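Local coordinates for protein diol-dehydratase (Roseburia inulinivorans, PDB 5I2A) that probably dehydrates 1,2-propanediol as a B12-independent lyase of the glycyl radical enzyme family, at residues 811-816 and 823-828. Numbering follows the deposited sequence.
Sequences LIVRVA and TTLSKS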
loop_
_atom_site.group_PDB
_atom_site.type_symbol
_atom_site.label_atom_id
_atom_site.label_comp_id
_atom_site.label_asym_id
_atom_site.label_seq_id
_atom_site.Cartn_x
_atom_site.Cartn_y
_atom_site.Cartn_z
ATOM N N LEU A 811 -23.572 41.313 9.900
ATOM C CA LEU A 811 -24.440 41.026 8.763
ATOM C C LEU A 811 -24.058 39.689 8.108
ATOM O O LEU A 811 -22.909 39.489 7.744
ATOM C CB LEU A 811 -24.366 42.149 7.737
ATOM C CG LEU A 811 -25.186 41.915 6.468
ATOM C CD1 LEU A 811 -26.683 41.930 6.797
ATOM C CD2 LEU A 811 -24.839 42.952 5.428
ATOM N N ILE A 812 -25.026 38.783 7.991
ATOM C CA ILE A 812 -24.826 37.481 7.355
ATOM C C ILE A 812 -25.488 37.472 5.981
ATOM O O ILE A 812 -26.581 38.005 5.830
ATOM C CB ILE A 812 -25.438 36.320 8.194
ATOM C CG1 ILE A 812 -24.916 36.328 9.632
ATOM C CG2 ILE A 812 -25.248 34.964 7.498
ATOM C CD1 ILE A 812 -23.672 35.561 9.854
ATOM N N VAL A 813 -24.836 36.886 4.978
ATOM C CA VAL A 813 -25.531 36.593 3.727
ATOM C C VAL A 813 -25.385 35.123 3.387
ATOM O O VAL A 813 -24.456 34.465 3.850
ATOM C CB VAL A 813 -25.010 37.410 2.540
ATOM C CG1 VAL A 813 -25.300 38.893 2.740
ATOM C CG2 VAL A 813 -23.504 37.142 2.315
ATOM N N ARG A 814 -26.307 34.625 2.571
ATOM C CA ARG A 814 -26.187 33.302 1.997
ATOM C C ARG A 814 -25.229 33.355 0.825
ATOM O O ARG A 814 -25.420 34.168 -0.078
ATOM C CB ARG A 814 -27.547 32.775 1.528
ATOM C CG ARG A 814 -27.529 31.289 1.194
ATOM C CD ARG A 814 -27.163 30.456 2.432
ATOM N NE ARG A 814 -27.237 29.007 2.193
ATOM C CZ ARG A 814 -27.016 28.082 3.122
ATOM N NH1 ARG A 814 -26.686 28.440 4.359
ATOM N NH2 ARG A 814 -27.118 26.794 2.815
ATOM N N VAL A 815 -24.205 32.501 0.827
ATOM C CA VAL A 815 -23.313 32.407 -0.326
ATOM C C VAL A 815 -23.834 31.318 -1.276
ATOM O O VAL A 815 -24.619 31.607 -2.163
ATOM C CB VAL A 815 -21.843 32.120 0.096
ATOM C CG1 VAL A 815 -20.934 32.107 -1.113
ATOM C CG2 VAL A 815 -21.368 33.163 1.089
ATOM N N ALA A 816 -23.406 30.071 -1.089
ATOM C CA ALA A 816 -24.050 28.953 -1.790
ATOM C C ALA A 816 -23.844 27.662 -1.017
ATOM O O ALA A 816 -22.763 27.088 -1.037
ATOM C CB ALA A 816 -23.518 28.821 -3.210
ATOM N N THR A 823 -19.040 41.109 5.523
ATOM C CA THR A 823 -17.850 41.944 5.498
ATOM C C THR A 823 -16.570 41.116 5.667
ATOM O O THR A 823 -15.496 41.683 5.711
ATOM C CB THR A 823 -17.874 43.065 6.582
ATOM O OG1 THR A 823 -17.906 42.493 7.891
ATOM C CG2 THR A 823 -19.085 43.979 6.399
ATOM N N THR A 824 -16.671 39.788 5.762
ATOM C CA THR A 824 -15.459 38.959 5.693
ATOM C C THR A 824 -15.235 38.446 4.274
ATOM O O THR A 824 -14.284 37.722 4.013
ATOM C CB THR A 824 -15.492 37.734 6.650
ATOM O OG1 THR A 824 -16.496 36.802 6.225
ATOM C CG2 THR A 824 -15.754 38.162 8.086
ATOM N N LEU A 825 -16.125 38.806 3.363
ATOM C CA LEU A 825 -15.999 38.389 1.976
ATOM C C LEU A 825 -15.305 39.467 1.146
ATOM O O LEU A 825 -15.452 40.661 1.427
ATOM C CB LEU A 825 -17.374 38.080 1.387
ATOM C CG LEU A 825 -18.210 37.060 2.163
ATOM C CD1 LEU A 825 -19.510 36.770 1.435
ATOM C CD2 LEU A 825 -17.423 35.754 2.398
ATOM N N SER A 826 -14.571 39.045 0.118
ATOM C CA SER A 826 -13.862 39.970 -0.760
ATOM C C SER A 826 -14.843 40.738 -1.627
ATOM O O SER A 826 -15.984 40.312 -1.816
ATOM C CB SER A 826 -12.873 39.225 -1.662
ATOM O OG SER A 826 -13.570 38.539 -2.689
ATOM N N LYS A 827 -14.385 41.857 -2.183
ATOM C CA LYS A 827 -15.237 42.675 -3.037
ATOM C C LYS A 827 -15.820 41.895 -4.218
ATOM O O LYS A 827 -16.996 42.053 -4.556
ATOM C CB LYS A 827 -14.466 43.887 -3.567
ATOM C CG LYS A 827 -15.319 44.736 -4.484
ATOM C CD LYS A 827 -14.571 45.932 -5.050
ATOM C CE LYS A 827 -15.357 46.535 -6.216
ATOM N NZ LYS A 827 -16.796 46.755 -5.847
ATOM N N SER A 828 -15.006 41.066 -4.861
ATOM C CA SER A 828 -15.499 40.342 -6.029
ATOM C C SER A 828 -16.622 39.357 -5.648
ATOM O O SER A 828 -17.589 39.187 -6.389
ATOM C CB SER A 828 -14.348 39.622 -6.748
ATOM O OG SER A 828 -13.744 38.650 -5.916
HETATM O O HOH W 1 -20.636 41.061 8.030
#
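Val813 and Val815 meet Leu825 through methyl groups alone, with no flat side chain among them. The guanidinium of Arg814, the intervening residue, takes no part and is held elsewhere, its NE bonded to Gln789 OE1 and its NH1 to Ser819 OG; the aromatic Phe822 touches Val813 from beside the contact. At the apolar centre, Leu825 CD1 lies 4.1 Å from Val813 CG2 and equally 4.1 Å from Val815 CG2. Val813 CG2 and Val815 CG2 are 4.7 Å apart and subtend 70° at Leu825 CD1, so one leucine methyl is set against a pair of valine methyls. The second torsion of Leu825 explains its reach: CD1 stands anti to CA (chi2 -176°), extending the chain to the 811-816 side, where Val815 CA and Leu825 CA remain 9.7 Å apart. Val815 and Leu825 run past one another in opposite directions, whereas Val813 meets the leucine at a slant.

Strand 812-814 pairs antiparallel with strand 819-821 in a hairpin whose connecting loop carries Gly817, predicted to carry the glycyl radical; the radical itself is not present in this structure. Leu825 packs on Val813 in that strand and on Val815, the first residue of the loop, at the point where the chain turns toward helix 827-835. Ile833 of this helix touches both Val813 and Leu825, and Ala820 touches both Val815 and Leu825, extending the buried apolar cluster.

Beside Leu811, the backbones are joined by a water. It donates to Leu811 O at 2.8 Å and accepts from Thr823 N at 3.0 Å, and the angle at the water between Leu811 O and Thr823 N is 111°, close to tetrahedral. Leu811 O and Thr823 N themselves lie 4.7 Å apart, too far for a direct bond.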